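Local coordinates for protein Tae4 (Agrobacterium tumefaciens, PDB 6IJF) that probably acts as a type VI secretion amidase effector, delivered into rival bacteria to cut peptide bonds in their cell-wall peptidoglycan, at residues Arg27-Glu32 and Ala49-Ile54; Val82-Leu87 and Gly131-Val136; Val119-Ile124 and Glu154-Trp159. One frame throughout, in Å; residues are numbered along the deposited sequence.

From the N terminus, contact 1 comes first and closes a loop of 16 intervening residues, mostly irregular, by setting helix 26-33 beside helix 48-58. It is complete before contact 2 opens at Val82, so the two are in series, although Ala49 and Ile50 touch Val82 and Leu87 in space. Contacts 2 and 3 cross: Val119-Ile124 begins contact 3 before Gly131-Val136 completes contact 2, and Glu154-Trp159 follows. Contact 2, closing over 43 residues, joins helix 84-92 to the five-stranded antiparallel sheet, while contact 3, closing over 29, pairs two strands within it. Contacts 1 and 3 lie on opposite sides of the chain's centre, their own centres about 21 Å apart.

Contact 1 (Arg27-Glu32 and Ala49-Ile54); sequences RDLFTE and AIRVSI
The guanidinium of Arg51 is gripped at all three nitrogens, NE by Thr47 OG1, NH1 by the carbonyl of Pro14 and NH2 by that of Leu24, and across the contact Leu29 covers one of its faces. Leu29 CD2 stands over the centre of the planar group, 3.8 Å from Arg51 CZ. The three bonds probably restrain the rotation of the guanidinium, keeping this face turned to the methyl. The Arg51 chain, extended from CG to NE, carries it there and adds its own CG to the same contact.

The other branch of Leu29 points to a different neighbour: CD1 meets Ile54 CD1 at 3.7 Å, while CD2 also reaches Ile50 CG2 at 4.0 Å. With CG anti to the backbone N (chi1 175°), Leu29 projects toward helix 48-58 and divides its two methyls among three residues. Phe30 approaches at about a right angle to Ile50, its CE1 lying 3.8 Å from Ile50 CD1.

Such reach is needed, since the axes of the two helical segments come no nearer than 11.7 Å and their N-to-C directions are inclined at 48°. On helix 48-58, Ser53 OG returns a bond of 2.7 Å to Ala49 O, from the opposite face of that carbonyl to the Ser53 N bond, and also accepts from Glu81 N.

This is buried helix-helix packing in an amidase effector of the papain-like clan, in which helix 48-58 starts at Cys48, whose grouping with His132 and Asp134 is consistent with a Cys-His-Asp triad.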
loop_
_atom_site.group_PDB
_atom_site.type_symbol
_atom_site.label_atom_id
_atom_site.label_comp_id
_atom_site.label_asym_id
_atom_site.label_seq_id
_atom_site.Cartn_x
_atom_site.Cartn_y
_atom_site.Cartn_z
ATOM N N ARG C 27 9.169 6.295 -22.270
ATOM C CA ARG C 27 9.065 7.118 -23.503
ATOM C C ARG C 27 10.248 8.095 -23.537
ATOM O O ARG C 27 10.953 8.156 -24.559
ATOM C CB ARG C 27 7.695 7.795 -23.508
ATOM C CG ARG C 27 7.471 8.771 -24.646
ATOM C CD ARG C 27 5.993 9.150 -24.625
ATOM N NE ARG C 27 5.663 10.016 -23.485
ATOM C CZ ARG C 27 4.431 10.229 -22.986
ATOM N NH1 ARG C 27 3.378 9.587 -23.457
ATOM N NH2 ARG C 27 4.236 11.145 -22.057
ATOM N N ASP C 28 10.516 8.791 -22.438
ATOM C CA ASP C 28 11.623 9.781 -22.361
ATOM C C ASP C 28 12.971 9.066 -22.343
ATOM O O ASP C 28 13.905 9.539 -23.006
ATOM C CB ASP C 28 11.440 10.728 -21.168
ATOM C CG ASP C 28 10.341 11.778 -21.398
ATOM O OD1 ASP C 28 10.184 12.235 -22.556
ATOM O OD2 ASP C 28 9.614 12.080 -20.437
ATOM N N LEU C 29 13.107 7.991 -21.568
ATOM C CA LEU C 29 14.385 7.230 -21.503
ATOM C C LEU C 29 14.804 6.805 -22.926
ATOM O O LEU C 29 15.988 6.959 -23.294
ATOM C CB LEU C 29 14.167 6.014 -20.608
ATOM C CG LEU C 29 15.348 5.059 -20.520
ATOM C CD1 LEU C 29 16.420 5.627 -19.605
ATOM C CD2 LEU C 29 14.899 3.695 -20.037
ATOM N N PHE C 30 13.887 6.205 -23.674
ATOM C CA PHE C 30 14.167 5.648 -25.024
ATOM C C PHE C 30 14.452 6.819 -25.970
ATOM O O PHE C 30 15.332 6.679 -26.837
ATOM C CB PHE C 30 13.002 4.766 -25.484
ATOM C CG PHE C 30 12.979 3.368 -24.908
ATOM C CD1 PHE C 30 13.687 3.045 -23.762
ATOM C CD2 PHE C 30 12.192 2.389 -25.489
ATOM C CE1 PHE C 30 13.615 1.771 -23.220
ATOM C CE2 PHE C 30 12.138 1.111 -24.958
ATOM C CZ PHE C 30 12.852 0.799 -23.822
ATOM N N THR C 31 13.753 7.962 -25.810
ATOM C CA THR C 31 14.032 9.168 -26.643
ATOM C C THR C 31 15.473 9.617 -26.392
ATOM O O THR C 31 16.194 9.856 -27.368
ATOM C CB THR C 31 13.015 10.288 -26.426
ATOM O OG1 THR C 31 11.740 9.711 -26.720
ATOM C CG2 THR C 31 13.262 11.483 -27.330
ATOM N N GLU C 32 15.920 9.684 -25.139
ATOM C CA GLU C 32 17.259 10.238 -24.848
ATOM C C GLU C 32 18.304 9.416 -25.621
ATOM O O GLU C 32 19.252 10.029 -26.131
ATOM C CB GLU C 32 17.571 10.269 -23.353
ATOM C CG GLU C 32 18.930 10.859 -23.047
ATOM C CD GLU C 32 19.262 10.957 -21.576
ATOM O OE1 GLU C 32 18.305 10.957 -20.760
ATOM O OE2 GLU C 32 20.471 11.094 -21.248
ATOM N N ALA C 49 17.643 -3.032 -16.679
ATOM C CA ALA C 49 19.060 -3.229 -17.069
ATOM C C ALA C 49 19.552 -2.084 -17.994
ATOM O O ALA C 49 20.746 -1.698 -17.881
ATOM C CB ALA C 49 19.257 -4.587 -17.725
ATOM N N ILE C 50 18.682 -1.530 -18.834
ATOM C CA ILE C 50 18.946 -0.270 -19.608
ATOM C C ILE C 50 19.287 0.871 -18.639
ATOM O O ILE C 50 20.297 1.586 -18.834
ATOM C CB ILE C 50 17.733 0.093 -20.482
ATOM C CG1 ILE C 50 17.415 -1.009 -21.488
ATOM C CG2 ILE C 50 17.938 1.430 -21.169
ATOM C CD1 ILE C 50 16.036 -0.893 -22.105
ATOM N N ARG C 51 18.483 1.034 -17.595
ATOM C CA ARG C 51 18.644 2.169 -16.650
ATOM C C ARG C 51 19.974 2.004 -15.910
ATOM O O ARG C 51 20.732 2.993 -15.786
ATOM C CB ARG C 51 17.420 2.263 -15.728
ATOM C CG ARG C 51 16.149 2.598 -16.482
ATOM C CD ARG C 51 14.895 2.529 -15.623
ATOM N NE ARG C 51 13.705 2.861 -16.384
ATOM C CZ ARG C 51 13.264 4.100 -16.590
ATOM N NH1 ARG C 51 13.941 5.129 -16.106
ATOM N NH2 ARG C 51 12.135 4.295 -17.242
ATOM N N VAL C 52 20.305 0.789 -15.456
ATOM C CA VAL C 52 21.601 0.570 -14.747
ATOM C C VAL C 52 22.779 0.726 -15.731
ATOM O O VAL C 52 23.792 1.381 -15.338
ATOM C CB VAL C 52 21.632 -0.759 -13.974
ATOM C CG1 VAL C 52 23.043 -1.043 -13.452
ATOM C CG2 VAL C 52 20.629 -0.752 -12.820
ATOM N N SER C 53 22.670 0.210 -16.952
ATOM C CA SER C 53 23.709 0.402 -18.021
ATOM C C SER C 53 24.010 1.893 -18.203
ATOM O O SER C 53 25.187 2.287 -18.138
ATOM C CB SER C 53 23.283 -0.198 -19.336
ATOM O OG SER C 53 23.092 -1.584 -19.255
ATOM N N ILE C 54 22.977 2.724 -18.320
ATOM C CA ILE C 54 23.125 4.192 -18.576
ATOM C C ILE C 54 23.850 4.852 -17.404
ATOM O O ILE C 54 24.767 5.674 -17.653
ATOM C CB ILE C 54 21.758 4.819 -18.862
ATOM C CG1 ILE C 54 21.288 4.389 -20.244
ATOM C CG2 ILE C 54 21.809 6.329 -18.717
ATOM C CD1 ILE C 54 19.829 4.588 -20.497
#

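Contact 2 (Val82-Leu87 and Gly131-Val136); sequences VNMRRL and GHIDLV
Met84 lies along the backbone of Gly131 and His132, whereas Leu87 meets Ile133 at about a right angle. The bend in Met84 at chi2 (-92°) turns its thioether onto the strand: SD lies 3.6 Å from Gly131 C, and the terminal CE continues to 3.7 Å from His132 O. Gly131 has no side chain to intervene, and its backbone conformation is one that only glycine adopts comfortably, so the sulfur packs directly on the main chain.

Ile133 projects toward the helix, between the two helical side chains. Its CG2 occupies the place between its own backbone N and carbonyl carbon, and from there touches Met84 CG at 3.9 Å and Leu87 CD2 at 4.1 Å. One branched residue of the strand thus fits the groove between positions 84 and 87, a turn apart on the helix.

His132 points the other way. Its NE2 donates to Asp134 OD2 at 2.8 Å (N-H...O angle 157°), with the oxygen close to the imidazole plane but 31° out of the carboxylate plane, on the anti side. Asp134 is held firmly itself: Ser147 N and Ala148 N also donate to OD2, and Leu135 N reaches the anti lone pair of OD1 at 2.8 Å. These bonds hold the carboxylate that meets the imidazole, consistent with the Cys-His-Asp triad probably formed with Cys48.

The first turn of helix 84-92 packs on the start of strand 131-137, which lies between strands 116-122 and 144-145, while Met84 also touches Ala120 and Asn122 of the former; helix 48-58 sits alongside, its Cys48 meeting both His132 and Met84.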
loop_
_atom_site.group_PDB
_atom_site.type_symbol
_atom_site.label_atom_id
_atom_site.label_comp_id
_atom_site.label_asym_id
_atom_site.label_seq_id
_atom_site.Cartn_x
_atom_site.Cartn_y
_atom_site.Cartn_z
ATOM N N VAL C 82 20.432 -5.048 -22.221
ATOM C CA VAL C 82 18.955 -4.935 -22.002
ATOM C C VAL C 82 18.472 -6.054 -21.078
ATOM O O VAL C 82 17.375 -5.909 -20.524
ATOM C CB VAL C 82 18.191 -4.928 -23.336
ATOM C CG1 VAL C 82 16.697 -5.151 -23.180
ATOM C CG2 VAL C 82 18.475 -3.645 -24.101
ATOM N N ASN C 83 19.236 -7.127 -20.927
ATOM C CA ASN C 83 18.789 -8.382 -20.251
ATOM C C ASN C 83 19.341 -8.327 -18.833
ATOM O O ASN C 83 20.595 -8.215 -18.660
ATOM C CB ASN C 83 19.284 -9.661 -20.941
ATOM C CG ASN C 83 18.797 -10.933 -20.271
ATOM O OD1 ASN C 83 17.732 -11.472 -20.572
ATOM N ND2 ASN C 83 19.623 -11.451 -19.406
ATOM N N MET C 84 18.441 -8.395 -17.846
ATOM C CA MET C 84 18.850 -8.235 -16.431
ATOM C C MET C 84 19.817 -9.361 -16.040
ATOM O O MET C 84 20.850 -9.062 -15.425
ATOM C CB MET C 84 17.638 -8.219 -15.506
ATOM C CG MET C 84 18.025 -8.221 -14.051
ATOM S SD MET C 84 18.115 -9.938 -13.433
ATOM C CE MET C 84 18.827 -9.595 -11.820
ATOM N N ARG C 85 19.535 -10.598 -16.434
ATOM C CA ARG C 85 20.409 -11.769 -16.084
ATOM C C ARG C 85 21.830 -11.546 -16.642
ATOM O O ARG C 85 22.835 -11.717 -15.890
ATOM C CB ARG C 85 19.757 -13.071 -16.580
ATOM C CG ARG C 85 20.460 -14.341 -16.095
ATOM C CD ARG C 85 19.955 -15.620 -16.763
ATOM N NE ARG C 85 18.540 -15.612 -17.151
ATOM C CZ ARG C 85 17.503 -15.840 -16.338
ATOM N NH1 ARG C 85 17.695 -16.065 -15.043
ATOM N NH2 ARG C 85 16.267 -15.817 -16.821
ATOM N N ARG C 86 21.936 -11.172 -17.924
ATOM C CA ARG C 86 23.247 -10.912 -18.575
ATOM C C ARG C 86 23.945 -9.738 -17.899
ATOM O O ARG C 86 25.154 -9.865 -17.648
ATOM C CB ARG C 86 23.076 -10.695 -20.086
ATOM C CG ARG C 86 22.731 -11.981 -20.820
ATOM C CD ARG C 86 23.329 -12.010 -22.222
ATOM N NE ARG C 86 22.686 -10.996 -23.020
ATOM C CZ ARG C 86 21.426 -11.056 -23.452
ATOM N NH1 ARG C 86 20.938 -10.069 -24.188
ATOM N NH2 ARG C 86 20.667 -12.104 -23.170
ATOM N N LEU C 87 23.227 -8.657 -17.535
ATOM C CA LEU C 87 23.908 -7.526 -16.855
ATOM C C LEU C 87 24.426 -7.990 -15.488
ATOM O O LEU C 87 25.534 -7.588 -15.117
ATOM C CB LEU C 87 22.980 -6.305 -16.756
ATOM C CG LEU C 87 23.618 -5.055 -16.123
ATOM C CD1 LEU C 87 24.834 -4.581 -16.901
ATOM C CD2 LEU C 87 22.610 -3.927 -16.019
ATOM N N GLY C 131 14.690 -11.179 -13.393
ATOM C CA GLY C 131 14.518 -10.438 -12.137
ATOM C C GLY C 131 14.796 -8.965 -12.354
ATOM O O GLY C 131 14.514 -8.462 -13.452
ATOM N N HIS C 132 15.226 -8.275 -11.306
ATOM C CA HIS C 132 15.308 -6.794 -11.274
ATOM C C HIS C 132 16.697 -6.417 -10.797
ATOM O O HIS C 132 17.173 -6.988 -9.802
ATOM C CB HIS C 132 14.216 -6.217 -10.369
ATOM C CG HIS C 132 14.225 -4.728 -10.293
ATOM N ND1 HIS C 132 13.887 -3.953 -11.373
ATOM C CD2 HIS C 132 14.552 -3.885 -9.285
ATOM C CE1 HIS C 132 14.003 -2.674 -11.040
ATOM N NE2 HIS C 132 14.384 -2.604 -9.751
ATOM N N ILE C 133 17.324 -5.484 -11.499
ATOM C CA ILE C 133 18.618 -4.901 -11.057
ATOM C C ILE C 133 18.444 -3.398 -10.875
ATOM O O ILE C 133 17.648 -2.777 -11.632
ATOM C CB ILE C 133 19.727 -5.286 -12.054
ATOM C CG1 ILE C 133 21.091 -4.977 -11.460
ATOM C CG2 ILE C 133 19.492 -4.652 -13.429
ATOM C CD1 ILE C 133 22.228 -5.623 -12.212
ATOM N N ASP C 134 19.099 -2.841 -9.865
ATOM C CA ASP C 134 18.765 -1.481 -9.395
ATOM C C ASP C 134 19.927 -0.999 -8.539
ATOM O O ASP C 134 20.871 -1.772 -8.302
ATOM C CB ASP C 134 17.439 -1.486 -8.609
ATOM C CG ASP C 134 16.648 -0.189 -8.654
ATOM O OD1 ASP C 134 17.261 0.878 -8.804
ATOM O OD2 ASP C 134 15.416 -0.265 -8.630
ATOM N N LEU C 135 19.854 0.259 -8.127
ATOM C CA LEU C 135 20.752 0.863 -7.121
ATOM C C LEU C 135 19.993 0.963 -5.815
ATOM O O LEU C 135 18.793 1.258 -5.815
ATOM C CB LEU C 135 21.204 2.270 -7.554
ATOM C CG LEU C 135 21.877 2.359 -8.930
ATOM C CD1 LEU C 135 22.421 3.737 -9.162
ATOM C CD2 LEU C 135 22.959 1.308 -9.115
ATOM N N VAL C 136 20.679 0.734 -4.718
ATOM C CA VAL C 136 20.011 0.703 -3.396
ATOM C C VAL C 136 20.808 1.572 -2.431
ATOM O O VAL C 136 22.049 1.601 -2.530
ATOM C CB VAL C 136 19.833 -0.743 -2.906
ATOM C CG1 VAL C 136 21.152 -1.484 -2.729
ATOM C CG2 VAL C 136 18.998 -0.786 -1.616
#

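Contact 3 (Val119-Ile124 and Glu154-Trp159)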
loop_
_atom_site.group_PDB
_atom_site.type_symbol
_atom_site.label_atom_id
_atom_site.label_comp_id
_atom_site.label_asym_id
_atom_site.label_seq_id
_atom_site.Cartn_x
_atom_site.Cartn_y
_atom_site.Cartn_z
ATOM N N VAL C 119 22.094 -3.794 -6.619
ATOM C CA VAL C 119 21.334 -4.951 -6.078
ATOM C C VAL C 119 20.664 -5.670 -7.242
ATOM O O VAL C 119 20.126 -4.989 -8.120
ATOM C CB VAL C 119 20.319 -4.530 -4.998
ATOM C CG1 VAL C 119 19.276 -3.560 -5.530
ATOM C CG2 VAL C 119 19.679 -5.750 -4.356
ATOM N N ALA C 120 20.668 -6.995 -7.199
ATOM C CA ALA C 120 19.963 -7.868 -8.152
ATOM C C ALA C 120 19.019 -8.775 -7.379
ATOM O O ALA C 120 19.484 -9.483 -6.469
ATOM C CB ALA C 120 20.971 -8.651 -8.942
ATOM N N PHE C 121 17.738 -8.684 -7.706
ATOM C CA PHE C 121 16.637 -9.525 -7.188
ATOM C C PHE C 121 16.419 -10.607 -8.236
ATOM O O PHE C 121 15.901 -10.280 -9.318
ATOM C CB PHE C 121 15.389 -8.688 -6.924
ATOM C CG PHE C 121 15.598 -7.527 -5.978
ATOM C CD1 PHE C 121 15.534 -7.698 -4.599
ATOM C CD2 PHE C 121 15.825 -6.255 -6.464
ATOM C CE1 PHE C 121 15.722 -6.626 -3.744
ATOM C CE2 PHE C 121 15.970 -5.174 -5.608
ATOM C CZ PHE C 121 15.942 -5.359 -4.250
ATOM N N ASN C 122 16.837 -11.840 -7.937
ATOM C CA ASN C 122 16.836 -12.954 -8.924
ATOM C C ASN C 122 15.578 -13.807 -8.761
ATOM O O ASN C 122 15.302 -14.218 -7.617
ATOM C CB ASN C 122 18.078 -13.825 -8.788
ATOM C CG ASN C 122 19.340 -13.010 -8.752
ATOM O OD1 ASN C 122 20.049 -12.994 -7.737
ATOM N ND2 ASN C 122 19.589 -12.266 -9.814
ATOM N N ASN C 123 14.864 -14.071 -9.854
ATOM C CA ASN C 123 13.698 -14.990 -9.923
ATOM C C ASN C 123 12.558 -14.467 -9.045
ATOM O O ASN C 123 12.359 -14.938 -7.899
ATOM C CB ASN C 123 14.158 -16.418 -9.603
ATOM C CG ASN C 123 15.357 -16.802 -10.440
ATOM O OD1 ASN C 123 15.320 -16.699 -11.666
ATOM N ND2 ASN C 123 16.445 -17.150 -9.778
ATOM N N ILE C 124 11.815 -13.518 -9.565
ATOM C CA ILE C 124 10.657 -12.883 -8.879
ATOM C C ILE C 124 9.379 -13.671 -9.145
ATOM O O ILE C 124 9.011 -13.877 -10.287
ATOM C CB ILE C 124 10.531 -11.410 -9.312
ATOM C CG1 ILE C 124 11.815 -10.656 -8.922
ATOM C CG2 ILE C 124 9.255 -10.788 -8.769
ATOM C CD1 ILE C 124 12.126 -9.420 -9.755
ATOM N N GLU C 154 13.839 -15.005 -5.029
ATOM C CA GLU C 154 14.495 -16.238 -4.508
ATOM C C GLU C 154 15.838 -15.897 -3.845
ATOM O O GLU C 154 16.086 -16.344 -2.696
ATOM C CB GLU C 154 14.684 -17.230 -5.653
ATOM C CG GLU C 154 15.383 -18.518 -5.254
ATOM C CD GLU C 154 15.458 -19.541 -6.381
ATOM O OE1 GLU C 154 15.890 -19.168 -7.495
ATOM O OE2 GLU C 154 15.091 -20.724 -6.150
ATOM N N THR C 155 16.706 -15.171 -4.548
ATOM C CA THR C 155 18.002 -14.707 -4.005
ATOM C C THR C 155 18.154 -13.229 -4.334
ATOM O O THR C 155 17.527 -12.735 -5.295
ATOM C CB THR C 155 19.216 -15.507 -4.503
ATOM O OG1 THR C 155 19.398 -15.236 -5.888
ATOM C CG2 THR C 155 19.079 -17.007 -4.322
ATOM N N ILE C 156 18.926 -12.553 -3.507
ATOM C CA ILE C 156 19.242 -11.120 -3.665
ATOM C C ILE C 156 20.757 -11.001 -3.646
ATOM O O ILE C 156 21.375 -11.478 -2.671
ATOM C CB ILE C 156 18.553 -10.332 -2.549
ATOM C CG1 ILE C 156 17.039 -10.550 -2.629
ATOM C CG2 ILE C 156 18.963 -8.872 -2.596
ATOM C CD1 ILE C 156 16.275 -10.078 -1.441
ATOM N N TRP C 157 21.327 -10.401 -4.690
ATOM C CA TRP C 157 22.779 -10.127 -4.734
ATOM C C TRP C 157 22.996 -8.654 -4.432
ATOM O O TRP C 157 22.348 -7.794 -5.069
ATOM C CB TRP C 157 23.387 -10.503 -6.081
ATOM C CG TRP C 157 23.337 -11.956 -6.411
ATOM C CD1 TRP C 157 23.124 -12.999 -5.559
ATOM C CD2 TRP C 157 23.601 -12.530 -7.700
ATOM N NE1 TRP C 157 23.207 -14.180 -6.239
ATOM C CE2 TRP C 157 23.496 -13.928 -7.554
ATOM C CE3 TRP C 157 23.908 -12.002 -8.957
ATOM C CZ2 TRP C 157 23.695 -14.803 -8.624
ATOM C CZ3 TRP C 157 24.089 -12.862 -10.015
ATOM C CH2 TRP C 157 23.982 -14.245 -9.850
ATOM N N PHE C 158 23.912 -8.369 -3.528
ATOM C CA PHE C 158 24.312 -6.986 -3.179
ATOM C C PHE C 158 25.801 -6.791 -3.458
ATOM O O PHE C 158 26.632 -7.535 -2.907
ATOM C CB PHE C 158 23.980 -6.711 -1.718
ATOM C CG PHE C 158 24.331 -5.321 -1.292
ATOM C CD1 PHE C 158 23.886 -4.239 -2.018
ATOM C CD2 PHE C 158 25.145 -5.099 -0.186
ATOM C CE1 PHE C 158 24.244 -2.949 -1.658
ATOM C CE2 PHE C 158 25.497 -3.808 0.178
ATOM C CZ PHE C 158 25.035 -2.735 -0.552
ATOM N N TRP C 159 26.124 -5.771 -4.248
ATOM C CA TRP C 159 27.513 -5.256 -4.446
ATOM C C TRP C 159 27.667 -3.923 -3.722
ATOM O O TRP C 159 27.202 -2.894 -4.210
ATOM C CB TRP C 159 27.789 -5.059 -5.928
ATOM C CG TRP C 159 27.760 -6.273 -6.801
ATOM C CD1 TRP C 159 28.828 -7.054 -7.114
ATOM C CD2 TRP C 159 26.669 -6.761 -7.608
ATOM N NE1 TRP C 159 28.476 -8.006 -8.026
ATOM C CE2 TRP C 159 27.172 -7.828 -8.386
ATOM C CE3 TRP C 159 25.331 -6.403 -7.773
ATOM C CZ2 TRP C 159 26.372 -8.569 -9.243
ATOM C CZ3 TRP C 159 24.555 -7.115 -8.647
ATOM C CH2 TRP C 159 25.064 -8.184 -9.375
#
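Val119 CG2 is a bump received from several sides: Ile156 CG2 lies 3.7 Å away, Trp157 O is 3.4 Å from it, and the ring of Phe121 turns a face to it near the rim. The side chains of Val119 and Ile156 lie side by side, pointing the same way. Phe121, with CG beside its backbone N, leans back across to Ile156, where CD1 approaches CG1 at 3.8 Å.

On the other face of the sheet, the small methyl of Ala120 fits between larger neighbours, CB lying 4.2 Å from Trp157 CB and 3.9 Å from Trp159 CZ3. Farther along, Asn122 OD1 stands over one face of the Trp157 indole, offset toward its rim, and Thr155 OG1 donates to Asn122 OD1 at 3.0 Å.

The strand segments run antiparallel, at 168°. Ala120 and Trp157 form a hydrogen-bonded pair through N-H...O angles of 165° and 164°, flanked by the non-hydrogen-bonded pairs Val119-Phe158 and Phe121-Ile156. Beyond them Glu154 and Thr155 both face Asn122, a classic beta bulge. Thr155 O accepts from Asn122 N, and Glu154 N turns to Asn123 O at 3.2 Å with a weak second bond to Asn122 O.

The chemistry is divided by end, apolar along the strands and polar at the bulge. Val119, Phe121, Ile156 and Phe158 share an apolar face, on which Ile156 and Phe158 meet helix 108-112 while Val119 and Phe121 reach Val136 and His132 of strand 131-137; Asn123 ND2 is only weakly bonded to Glu154 OE1. The Thr155 hydroxyl probably offsets the cost of placing a carbonyl oxygen over the electron-rich indole.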